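Local coordinates for protein (GYP1P) (Saccharomyces cerevisiae, PDB 1FKM), which speeds GTP hydrolysis by Ypt/Rab GTPases, notably YPT1 and YPT7, supplying two catalytic fingers in trans and so restraining their action in vesicle traffic, at residues Leu324-Val329 with Ile377-Tyr382; Phe234-Cys239 with Phe330-Phe335; Gln6-Phe11 with Lys36-Val41; Gln28-Gly33 with Tyr257-Ser262. One frame throughout, in Å; residues are numbered along the deposited sequence. Where two conformers were deposited one is given.

Contact 1 of 4, residues Leu324-Val329 with Ile377-Tyr382; sequences LNEFHV and IWQSLY
Gln379 reaches from helix 365-382, the last helix of this all-helical TBC Rab-GAP domain, to Glu326 and Phe327 in the first turn of helix 324-338. The helix-helix contact is small, and Gln379 is the one residue of 377-382 that takes part.

The van der Waals and weakly polar touches centre on one oxygen. OE1 of Gln379 lies 3.3 Å from CA of Phe327 and 3.6 Å from its CB, and it also comes to the ring edge, in plane, 3.6 Å from Phe327 CD1. With CG anti to the main-chain nitrogen (chi1 168°) and the chain extended beyond it, glutamine is long enough to bridge the gap. Phenylalanine suits the other side because its ring hydrogens, weakly positive at the rim, can face a carbonyl oxygen.

Among the polar groups, Gln379 OE1 makes no hydrogen bond to Phe327 N. The amide is probably held in this orientation by NE2, which donates to Glu260 OE2 on helix 247-261. Phe327 is braced from that helix too, by an edge-to-face pairing with Tyr257.

Glu326 lies across the glutamine at about a right angle, its carboxylate plane turned 62° from the amide. It touches through both its methylene and its carboxylate: CG stands 3.6 Å from Gln379 OE1, and Glu326 OE2 lies 3.7 Å from Gln379 CG.

Contact 2 of 4, residues Phe234-Cys239 with Phe330-Phe335; sequences FRWMNC and FVCAAF
A buried aromatic and sulfur cluster, with Trp236 set against Cys332 and Phe335, joins helices 230-238 and 324-338 of the helical Rab-GAP domain. The two short helical segments run roughly antiparallel, at 142°, with their axes 11.2 Å apart at closest approach. That is a wide spacing, and the bulk of the tryptophan spans it.

Trp236 and Phe335 form an edge-to-face pair. The ring planes are inclined at 63°, and the phenylalanine edge points at one face of the indole. The centroid of the six-membered ring of Trp236 is 5.2 Å from that of Phe335. The phenyl ring does not sit over the middle of the indole: CD2 of Phe335 lies above the outer part, 3.7 Å from Trp236 CH2. Phe245 and Trp339 add further aromatic neighbours around Phe335, and Phe232 packs edge-to-face with Trp236.

Cys332 fits where the helices face each other because it is small and its sulfur is polarisable. Its CB is 4.0 Å from Trp236 CE3, and its sulfur meets the indole obliquely as a sulfur-aromatic contact. The Cys332 carbonyl O also approaches the indole, 3.7 Å from CZ3 of Trp236. Placing SG anti to its own carbonyl carbon (chi1 -75°) directs the thiol toward the opposing helix. There Met237, present as selenomethionine, bends its flexible chain toward helix 324-338, and its SE comes to rest 3.7 Å from Cys332 SG.

Contact 3 of 4, residues Gln6-Phe11 with Lys36-Val41; sequences QRISKF and KIHRPV
Ile37 meets Ile8 where the chain enters helix 39-46, and the next residue, His38, packs its ring on helix 4-15 through a CH-pi contact with Phe11. In this way helix 4-15 is laid against the start of helix 39-46 in this all-helical Rab-GAP domain.

The touch of Ile37 is a light one: CG2 of Ile37 is 4.4 Å from CG2 of Ile8, two branched apolar side chains that barely touch. The same Ile37 methyl also lies over one face of the His38 imidazole.

His38 carries most of the contact. Its opposite face receives CB of Phe11, which is 3.7 Å from the imidazole centroid and 28° off the ring normal. The Phe11 ring itself is nearly parallel to the imidazole, but so far displaced that the two scarcely overlap; the methylene, not the ring, covers the imidazole. Phe11 owes this to its first torsion (chi1 -83°), which carries the phenyl past the histidine. At the imidazole edge, CE1 points to the backbone, 3.2 Å from Ile8 O, a distance that suits a weak C-H...O contact, and Ile8 CG2 lies 3.7 Å from the same CE1.

Histidine suits this place because it combines a flat face with a polar edge. Its NE2 is hydrogen-bonded to Asp12 OD1, consistent with a proton on NE2. Buried ND1 of His38, with no hydrogen-bond partner in the model, is 3.4 Å from Phe11 CB. Next in sequence, Arg39 turns to helix 247-261, where its NE forms a salt bridge with Asp255 OD1.

Contact 4 of 4, residues Gln28-Gly33 with Tyr257-Ser262; sequences QISWNG and YLSETS
Glu260 turns its chain at chi2 (60°), and Trp31 swings its indole through an unusual first torsion (chi1 -148°), so that both side chains lie alongside each other, pointing the same way. The result is a hydrogen bond from Trp31 NE1 to Glu260 OE1, 2.9 Å long and nearly straight at 166°. The carboxylate oxygen lies close to the indole plane and accepts through its anti lone pair, while the carboxylate stands almost perpendicular to the ring. Glutamate suits the site because its second oxygen can serve a further partner.

Next to this polar link the backbones come close, with CA of Trp31 only 5.3 Å from CA of Ser259. Serines tolerate such nearness: Ser259 OG lies 3.0 Å from Ser30 CB, yet makes no hydrogen bond across the gap. Each hydroxyl is instead bonded one turn back in its own helix, Ser259 to Asp255 O and Ser30 to Leu26 O.

The contact ties helix 23-30, with the type I beta turn from Ser30 to Gly33, to helix 247-261 of the Rab-GAP TBC domain. Gly33 closes that turn with backbone angles at which a CB would collide with the preceding carbonyl. On the other helix, Tyr257 O accepts from both Thr261 N and Thr261 OG1, which approach opposite faces of its plane, the hydroxyl at 2.7 Å from that oxygen.

How the contacts relate
Helices 247-261 and 324-338 connect three of the contacts. Contacts 1 and 2 share helix 324-338, and His328 NE2 of the first is 3.0 Å from Trp236 O of the second. The other imidazole nitrogen, His328 ND1, reaches Tyr257 OH of contact 4 at 2.7 Å. Contact 4 is joined to contact 3 by Arg7 NH2, 2.8 Å from Gly33 O. Contact 3 lies far from contacts 1 and 2, centres about 27 and 28 Å away, but only about 13 Å from contact 4. All four lie away from the arginine finger Arg96 and the glutamine finger Gln131, although Asn238, on the helix of contact 2, donates a hydrogen bond from ND2 to the main-chain O of Gln131.

Contact 1 of 4, residues Leu324-Val329 with Ile377-Tyr382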
# COMPACT_ATOMS: atom_id res chain seq x y z
N LEU A 324 -3.11 -0.45 11.72
CA LEU A 324 -2.66 -1.04 10.47
C LEU A 324 -1.92 -2.35 10.72
O LEU A 324 -2.24 -3.38 10.13
CB LEU A 324 -1.76 -0.07 9.69
CG LEU A 324 -1.13 -0.60 8.40
CD1 LEU A 324 -2.20 -1.20 7.50
CD2 LEU A 324 -0.40 0.52 7.68
N ASN A 325 -0.92 -2.31 11.61
CA ASN A 325 -0.15 -3.52 11.93
C ASN A 325 -1.05 -4.64 12.45
O ASN A 325 -0.91 -5.80 12.05
CB ASN A 325 0.92 -3.19 12.97
CG ASN A 325 2.27 -2.85 12.34
OD1 ASN A 325 3.17 -2.36 13.01
ND2 ASN A 325 2.40 -3.12 11.05
N GLU A 326 -1.96 -4.30 13.35
CA GLU A 326 -2.88 -5.27 13.93
C GLU A 326 -3.73 -5.94 12.86
O GLU A 326 -3.74 -7.16 12.74
CB GLU A 326 -3.77 -4.60 14.96
CG GLU A 326 -4.83 -5.50 15.57
CD GLU A 326 -5.75 -4.77 16.52
OE1 GLU A 326 -5.51 -3.57 16.79
OE2 GLU A 326 -6.72 -5.39 17.01
N PHE A 327 -4.44 -5.14 12.07
CA PHE A 327 -5.29 -5.71 11.03
C PHE A 327 -4.48 -6.54 10.04
O PHE A 327 -4.93 -7.60 9.60
CB PHE A 327 -6.03 -4.60 10.27
CG PHE A 327 -7.04 -5.13 9.29
CD1 PHE A 327 -8.09 -5.93 9.72
CD2 PHE A 327 -6.92 -4.85 7.93
CE1 PHE A 327 -9.02 -6.45 8.80
CE2 PHE A 327 -7.83 -5.36 7.01
CZ PHE A 327 -8.89 -6.16 7.45
N HIS A 328 -3.29 -6.07 9.69
CA HIS A 328 -2.46 -6.79 8.73
C HIS A 328 -2.06 -8.17 9.24
O HIS A 328 -2.00 -9.13 8.47
CB HIS A 328 -1.20 -6.00 8.37
CG HIS A 328 -0.42 -6.60 7.24
ND1 HIS A 328 -0.97 -6.80 5.99
CD2 HIS A 328 0.85 -7.07 7.18
CE1 HIS A 328 -0.07 -7.37 5.21
NE2 HIS A 328 1.04 -7.55 5.91
N VAL A 329 -1.79 -8.27 10.54
CA VAL A 329 -1.40 -9.55 11.12
C VAL A 329 -2.54 -10.56 10.98
O VAL A 329 -2.30 -11.73 10.70
CB VAL A 329 -1.03 -9.41 12.62
CG1 VAL A 329 -0.90 -10.78 13.26
CG2 VAL A 329 0.28 -8.65 12.75
N ILE A 377 -13.34 -10.60 11.26
CA ILE A 377 -14.01 -11.37 12.30
C ILE A 377 -12.99 -11.86 13.32
O ILE A 377 -13.22 -11.77 14.52
CB ILE A 377 -14.77 -12.58 11.69
CG1 ILE A 377 -16.00 -12.07 10.94
CG2 ILE A 377 -15.17 -13.57 12.79
CD1 ILE A 377 -16.64 -13.09 10.03
N TRP A 378 -11.85 -12.38 12.85
CA TRP A 378 -10.83 -12.88 13.77
C TRP A 378 -10.33 -11.76 14.68
O TRP A 378 -10.17 -11.94 15.90
CB TRP A 378 -9.65 -13.48 13.00
CG TRP A 378 -10.00 -14.75 12.28
CD1 TRP A 378 -11.25 -15.27 12.09
CD2 TRP A 378 -9.09 -15.64 11.63
NE1 TRP A 378 -11.17 -16.44 11.37
CE2 TRP A 378 -9.85 -16.68 11.07
CE3 TRP A 378 -7.69 -15.65 11.47
CZ2 TRP A 378 -9.27 -17.73 10.35
CZ3 TRP A 378 -7.11 -16.70 10.76
CH2 TRP A 378 -7.90 -17.72 10.21
N GLN A 379 -10.07 -10.60 14.08
CA GLN A 379 -9.60 -9.46 14.84
C GLN A 379 -10.64 -9.02 15.87
O GLN A 379 -10.29 -8.67 17.00
CB GLN A 379 -9.28 -8.29 13.90
CG GLN A 379 -9.06 -6.97 14.62
CD GLN A 379 -8.82 -5.81 13.67
OE1 GLN A 379 -7.69 -5.52 13.31
NE2 GLN A 379 -9.90 -5.16 13.25
N SER A 380 -11.91 -9.03 15.48
CA SER A 380 -12.98 -8.61 16.38
C SER A 380 -13.09 -9.54 17.57
O SER A 380 -13.36 -9.11 18.69
CB SER A 380 -14.31 -8.57 15.63
OG SER A 380 -14.26 -7.65 14.55
N LEU A 381 -12.89 -10.84 17.34
CA LEU A 381 -12.97 -11.83 18.40
C LEU A 381 -11.82 -11.65 19.37
O LEU A 381 -12.00 -11.74 20.58
CB LEU A 381 -12.93 -13.24 17.81
CG LEU A 381 -14.20 -13.69 17.08
CD1 LEU A 381 -13.95 -14.98 16.32
CD2 LEU A 381 -15.31 -13.87 18.10
N TYR A 382 -10.63 -11.38 18.83
CA TYR A 382 -9.44 -11.22 19.65
C TYR A 382 -9.50 -10.00 20.56
O TYR A 382 -8.96 -10.02 21.66
CB TYR A 382 -8.19 -11.14 18.78
CG TYR A 382 -6.95 -11.59 19.50
CD1 TYR A 382 -6.69 -12.95 19.69
CD2 TYR A 382 -6.05 -10.66 20.03
CE1 TYR A 382 -5.57 -13.38 20.39
CE2 TYR A 382 -4.92 -11.08 20.74
CZ TYR A 382 -4.69 -12.44 20.91
OH TYR A 382 -3.59 -12.88 21.61

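Contact 2 of 4, residues Phe234-Cys239 with Phe330-Phe335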
# COMPACT_ATOMS: atom_id res chain seq x y z
N PHE A 234 8.54 -12.29 6.49
CA PHE A 234 9.18 -10.98 6.51
C PHE A 234 8.69 -10.17 5.32
O PHE A 234 8.33 -9.00 5.46
CB PHE A 234 10.70 -11.08 6.45
CG PHE A 234 11.37 -9.73 6.43
CD1 PHE A 234 11.51 -9.00 7.60
CD2 PHE A 234 11.78 -9.15 5.23
CE1 PHE A 234 12.03 -7.70 7.58
CE2 PHE A 234 12.30 -7.86 5.20
CZ PHE A 234 12.43 -7.14 6.38
N ARG A 235 8.68 -10.78 4.14
CA ARG A 235 8.24 -10.09 2.94
C ARG A 235 6.76 -9.72 3.04
O ARG A 235 6.35 -8.64 2.60
CB ARG A 235 8.49 -10.95 1.70
CG ARG A 235 8.43 -10.17 0.39
CD ARG A 235 8.73 -11.07 -0.80
NE ARG A 235 7.69 -12.06 -1.03
CZ ARG A 235 7.73 -12.99 -1.98
NH1 ARG A 235 8.78 -13.06 -2.79
NH2 ARG A 235 6.73 -13.85 -2.12
N TRP A 236 5.96 -10.61 3.62
CA TRP A 236 4.53 -10.35 3.78
C TRP A 236 4.34 -9.07 4.60
O TRP A 236 3.51 -8.22 4.28
CB TRP A 236 3.84 -11.50 4.53
CG TRP A 236 3.71 -12.78 3.75
CD1 TRP A 236 4.32 -13.12 2.58
CD2 TRP A 236 2.92 -13.92 4.13
NE1 TRP A 236 3.96 -14.39 2.20
CE2 TRP A 236 3.10 -14.90 3.14
CE3 TRP A 236 2.08 -14.19 5.22
CZ2 TRP A 236 2.47 -16.15 3.20
CZ3 TRP A 236 1.45 -15.43 5.28
CH2 TRP A 236 1.65 -16.39 4.28
N MSE A 237 5.11 -8.95 5.68
CA MSE A 237 5.02 -7.79 6.55
C MSE A 237 5.67 -6.54 5.96
O MSE A 237 5.07 -5.46 5.97
CB MSE A 237 5.65 -8.10 7.90
CG MSE A 237 4.66 -8.17 9.03
SE MSE A 237 3.20 -9.37 8.67
CE MSE A 237 3.83 -10.92 9.64
N ASN A 238 6.88 -6.70 5.45
CA ASN A 238 7.65 -5.59 4.89
C ASN A 238 6.96 -4.87 3.73
O ASN A 238 7.05 -3.64 3.62
CB ASN A 238 9.03 -6.09 4.45
CG ASN A 238 10.03 -4.97 4.25
OD1 ASN A 238 10.20 -4.11 5.12
ND2 ASN A 238 10.71 -4.97 3.11
N CYS A 239 6.28 -5.62 2.87
CA CYS A 239 5.60 -5.02 1.72
C CYS A 239 4.08 -5.11 1.81
O CYS A 239 3.38 -4.96 0.81
CB CYS A 239 6.08 -5.71 0.43
SG CYS A 239 7.87 -5.89 0.30
N PHE A 330 -3.78 -10.11 11.17
CA PHE A 330 -4.91 -11.02 11.03
C PHE A 330 -5.14 -11.43 9.58
O PHE A 330 -5.53 -12.57 9.31
CB PHE A 330 -6.17 -10.41 11.64
CG PHE A 330 -6.19 -10.47 13.14
CD1 PHE A 330 -6.55 -11.65 13.79
CD2 PHE A 330 -5.77 -9.39 13.91
CE1 PHE A 330 -6.50 -11.74 15.18
CE2 PHE A 330 -5.72 -9.47 15.30
CZ PHE A 330 -6.09 -10.65 15.94
N VAL A 331 -4.91 -10.50 8.65
CA VAL A 331 -5.06 -10.82 7.23
C VAL A 331 -4.00 -11.87 6.87
O VAL A 331 -4.28 -12.81 6.13
CB VAL A 331 -4.86 -9.56 6.35
CG1 VAL A 331 -4.80 -9.95 4.87
CG2 VAL A 331 -5.99 -8.58 6.58
N CYS A 332 -2.79 -11.70 7.39
CA CYS A 332 -1.72 -12.66 7.11
C CYS A 332 -2.03 -14.03 7.70
O CYS A 332 -1.74 -15.05 7.09
CB CYS A 332 -0.38 -12.16 7.67
SG CYS A 332 0.36 -10.81 6.71
N ALA A 333 -2.63 -14.04 8.89
CA ALA A 333 -2.99 -15.31 9.52
C ALA A 333 -4.07 -16.02 8.71
O ALA A 333 -3.98 -17.22 8.46
CB ALA A 333 -3.47 -15.06 10.96
N ALA A 334 -5.10 -15.28 8.30
CA ALA A 334 -6.19 -15.87 7.52
C ALA A 334 -5.68 -16.35 6.16
O ALA A 334 -6.13 -17.38 5.65
CB ALA A 334 -7.31 -14.85 7.33
N PHE A 335 -4.74 -15.61 5.58
CA PHE A 335 -4.15 -15.95 4.29
C PHE A 335 -3.41 -17.28 4.41
O PHE A 335 -3.63 -18.20 3.63
CB PHE A 335 -3.18 -14.84 3.86
CG PHE A 335 -2.56 -15.06 2.49
CD1 PHE A 335 -3.36 -15.22 1.36
CD2 PHE A 335 -1.18 -15.04 2.33
CE1 PHE A 335 -2.79 -15.35 0.09
CE2 PHE A 335 -0.60 -15.17 1.07
CZ PHE A 335 -1.41 -15.33 -0.05

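Contact 3 of 4, residues Gln6-Phe11 with Lys36-Val41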
# COMPACT_ATOMS: atom_id res chain seq x y z
N GLN A 6 -24.99 2.07 -9.84
CA GLN A 6 -25.65 2.48 -8.61
C GLN A 6 -24.61 2.79 -7.54
O GLN A 6 -24.69 3.80 -6.84
CB GLN A 6 -26.56 1.35 -8.12
CG GLN A 6 -27.36 1.67 -6.86
CD GLN A 6 -28.56 2.56 -7.13
OE1 GLN A 6 -29.31 2.90 -6.22
NE2 GLN A 6 -28.74 2.95 -8.39
N ARG A 7 -23.62 1.91 -7.40
CA ARG A 7 -22.58 2.10 -6.40
C ARG A 7 -21.84 3.42 -6.62
O ARG A 7 -21.51 4.13 -5.68
CB ARG A 7 -21.62 0.92 -6.40
CG ARG A 7 -20.67 0.93 -5.20
CD ARG A 7 -20.03 -0.42 -4.98
NE ARG A 7 -19.19 -0.42 -3.79
CZ ARG A 7 -19.63 -0.39 -2.54
NH1 ARG A 7 -20.94 -0.37 -2.28
NH2 ARG A 7 -18.77 -0.38 -1.53
N ILE A 8 -21.59 3.74 -7.89
CA ILE A 8 -20.90 4.98 -8.22
C ILE A 8 -21.75 6.15 -7.75
O ILE A 8 -21.24 7.14 -7.23
CB ILE A 8 -20.65 5.06 -9.75
CG1 ILE A 8 -19.55 4.06 -10.13
CG2 ILE A 8 -20.26 6.47 -10.15
CD1 ILE A 8 -19.36 3.87 -11.63
N SER A 9 -23.07 6.03 -7.92
CA SER A 9 -23.99 7.08 -7.51
C SER A 9 -24.00 7.26 -5.99
O SER A 9 -24.08 8.38 -5.50
CB SER A 9 -25.41 6.77 -7.99
OG SER A 9 -26.31 7.78 -7.58
N LYS A 10 -23.94 6.15 -5.25
CA LYS A 10 -23.93 6.22 -3.79
C LYS A 10 -22.71 7.00 -3.31
O LYS A 10 -22.81 7.82 -2.41
CB LYS A 10 -23.91 4.81 -3.19
CG LYS A 10 -25.15 3.99 -3.49
CD LYS A 10 -25.09 2.62 -2.82
CE LYS A 10 -25.05 2.75 -1.30
NZ LYS A 10 -24.94 1.42 -0.63
N PHE A 11 -21.56 6.74 -3.92
CA PHE A 11 -20.36 7.47 -3.54
C PHE A 11 -20.49 8.94 -3.95
O PHE A 11 -20.08 9.83 -3.21
CB PHE A 11 -19.12 6.86 -4.21
CG PHE A 11 -18.56 5.67 -3.48
CD1 PHE A 11 -19.12 4.41 -3.63
CD2 PHE A 11 -17.47 5.82 -2.62
CE1 PHE A 11 -18.61 3.31 -2.94
CE2 PHE A 11 -16.94 4.73 -1.93
CZ PHE A 11 -17.51 3.47 -2.09
N LYS A 36 -13.53 2.37 -9.10
CA LYS A 36 -12.26 2.91 -9.58
C LYS A 36 -12.25 4.41 -9.84
O LYS A 36 -11.27 5.09 -9.53
CB LYS A 36 -11.79 2.15 -10.83
CG LYS A 36 -12.74 2.21 -12.02
CD LYS A 36 -12.12 1.51 -13.22
CE LYS A 36 -13.04 1.53 -14.44
NZ LYS A 36 -14.28 0.74 -14.21
N ILE A 37 -13.33 4.95 -10.39
CA ILE A 37 -13.36 6.38 -10.67
C ILE A 37 -13.26 7.24 -9.39
O ILE A 37 -12.80 8.38 -9.44
CB ILE A 37 -14.63 6.77 -11.46
CG1 ILE A 37 -14.52 8.23 -11.93
CG2 ILE A 37 -15.88 6.58 -10.60
CD1 ILE A 37 -15.66 8.67 -12.82
N HIS A 38 -13.66 6.68 -8.26
CA HIS A 38 -13.62 7.42 -6.99
C HIS A 38 -12.40 7.19 -6.12
O HIS A 38 -12.17 7.94 -5.17
CB HIS A 38 -14.86 7.10 -6.15
CG HIS A 38 -16.11 7.76 -6.65
ND1 HIS A 38 -17.23 7.05 -7.01
CD2 HIS A 38 -16.41 9.07 -6.84
CE1 HIS A 38 -18.17 7.90 -7.42
NE2 HIS A 38 -17.69 9.12 -7.32
N ARG A 39 -11.60 6.18 -6.44
CA ARG A 39 -10.43 5.91 -5.60
C ARG A 39 -9.49 7.06 -5.29
O ARG A 39 -9.11 7.25 -4.13
CB ARG A 39 -9.62 4.73 -6.16
CG ARG A 39 -10.26 3.39 -5.86
CD ARG A 39 -9.24 2.25 -5.95
NE ARG A 39 -9.84 0.98 -5.57
CZ ARG A 39 -10.25 0.05 -6.43
NH1 ARG A 39 -10.12 0.25 -7.74
NH2 ARG A 39 -10.79 -1.07 -5.99
N PRO A 40 -9.08 7.84 -6.30
CA PRO A 40 -8.17 8.95 -6.00
C PRO A 40 -8.65 9.82 -4.83
O PRO A 40 -7.96 9.96 -3.82
CB PRO A 40 -8.13 9.72 -7.32
CG PRO A 40 -8.25 8.62 -8.33
CD PRO A 40 -9.37 7.78 -7.74
N VAL A 41 -9.85 10.38 -4.98
CA VAL A 41 -10.41 11.23 -3.94
C VAL A 41 -10.65 10.51 -2.61
O VAL A 41 -10.23 10.99 -1.55
CB VAL A 41 -11.73 11.87 -4.40
CG1 VAL A 41 -12.41 12.57 -3.23
CG2 VAL A 41 -11.46 12.87 -5.51

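Contact 4 of 4, residues Gln28-Gly33 with Tyr257-Ser262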
# COMPACT_ATOMS: atom_id res chain seq x y z
N GLN A 28 -17.71 3.41 6.02
CA GLN A 28 -18.66 2.30 6.01
C GLN A 28 -18.84 1.66 4.64
O GLN A 28 -18.76 0.43 4.51
CB GLN A 28 -20.02 2.79 6.53
CG GLN A 28 -21.14 1.77 6.40
CD GLN A 28 -22.46 2.31 6.91
OE1 GLN A 28 -22.97 3.31 6.42
NE2 GLN A 28 -23.02 1.63 7.91
N ILE A 29 -19.07 2.47 3.62
CA ILE A 29 -19.27 1.94 2.28
C ILE A 29 -17.96 1.53 1.61
O ILE A 29 -17.92 0.54 0.88
CB ILE A 29 -20.03 2.95 1.38
CG1 ILE A 29 -20.37 2.29 0.04
CG2 ILE A 29 -19.19 4.20 1.16
CD1 ILE A 29 -21.30 3.11 -0.84
N SER A 30 -16.89 2.28 1.87
CA SER A 30 -15.59 1.99 1.27
C SER A 30 -14.99 0.65 1.69
O SER A 30 -14.20 0.08 0.95
CB SER A 30 -14.59 3.10 1.59
OG SER A 30 -14.97 4.34 1.01
N TRP A 31 -15.38 0.16 2.86
CA TRP A 31 -14.86 -1.10 3.38
C TRP A 31 -15.10 -2.22 2.37
O TRP A 31 -14.28 -3.13 2.21
CB TRP A 31 -15.55 -1.46 4.70
CG TRP A 31 -14.69 -2.22 5.68
CD1 TRP A 31 -14.00 -1.69 6.74
CD2 TRP A 31 -14.41 -3.63 5.68
NE1 TRP A 31 -13.32 -2.69 7.40
CE2 TRP A 31 -13.55 -3.88 6.77
CE3 TRP A 31 -14.80 -4.70 4.86
CZ2 TRP A 31 -13.07 -5.16 7.07
CZ3 TRP A 31 -14.32 -5.98 5.16
CH2 TRP A 31 -13.47 -6.19 6.26
N ASN A 32 -16.23 -2.13 1.67
CA ASN A 32 -16.61 -3.15 0.70
C ASN A 32 -16.15 -2.88 -0.72
O ASN A 32 -16.64 -3.51 -1.65
CB ASN A 32 -18.14 -3.32 0.72
CG ASN A 32 -18.67 -3.58 2.11
OD1 ASN A 32 -18.18 -4.45 2.83
ND2 ASN A 32 -19.68 -2.81 2.51
N GLY A 33 -15.21 -1.95 -0.89
CA GLY A 33 -14.70 -1.66 -2.21
C GLY A 33 -15.10 -0.29 -2.73
O GLY A 33 -16.23 0.16 -2.54
N TYR A 257 -8.13 -1.73 3.74
CA TYR A 257 -7.13 -1.36 4.72
C TYR A 257 -7.30 0.11 5.12
O TYR A 257 -7.27 0.44 6.30
CB TYR A 257 -5.72 -1.56 4.17
CG TYR A 257 -5.16 -2.94 4.40
CD1 TYR A 257 -5.85 -4.08 3.99
CD2 TYR A 257 -3.91 -3.11 5.00
CE1 TYR A 257 -5.30 -5.36 4.17
CE2 TYR A 257 -3.35 -4.37 5.18
CZ TYR A 257 -4.05 -5.49 4.77
OH TYR A 257 -3.48 -6.74 4.92
N LEU A 258 -7.48 0.98 4.13
CA LEU A 258 -7.65 2.41 4.42
C LEU A 258 -8.96 2.71 5.15
O LEU A 258 -9.02 3.62 5.97
CB LEU A 258 -7.57 3.22 3.11
CG LEU A 258 -6.22 3.21 2.39
CD1 LEU A 258 -6.33 3.93 1.05
CD2 LEU A 258 -5.16 3.87 3.25
N SER A 259 -10.01 1.95 4.84
CA SER A 259 -11.30 2.15 5.50
C SER A 259 -11.25 1.66 6.94
O SER A 259 -11.77 2.30 7.85
CB SER A 259 -12.42 1.39 4.77
OG SER A 259 -12.59 1.84 3.43
N GLU A 260 -10.61 0.51 7.13
CA GLU A 260 -10.49 -0.11 8.46
C GLU A 260 -9.60 0.67 9.42
O GLU A 260 -9.89 0.76 10.61
CB GLU A 260 -9.97 -1.55 8.31
CG GLU A 260 -9.70 -2.31 9.61
CD GLU A 260 -10.93 -2.47 10.48
OE1 GLU A 260 -12.06 -2.42 9.95
OE2 GLU A 260 -10.76 -2.67 11.71
N THR A 261 -8.51 1.23 8.90
CA THR A 261 -7.58 1.97 9.74
C THR A 261 -7.83 3.48 9.74
O THR A 261 -7.16 4.22 10.46
CB THR A 261 -6.13 1.71 9.29
OG1 THR A 261 -5.96 2.14 7.94
CG2 THR A 261 -5.81 0.23 9.38
N SER A 262 -8.79 3.93 8.94
CA SER A 262 -9.10 5.35 8.87
C SER A 262 -9.43 5.91 10.24
O SER A 262 -10.20 5.32 11.00
CB SER A 262 -10.28 5.58 7.92
OG SER A 262 -10.57 6.96 7.81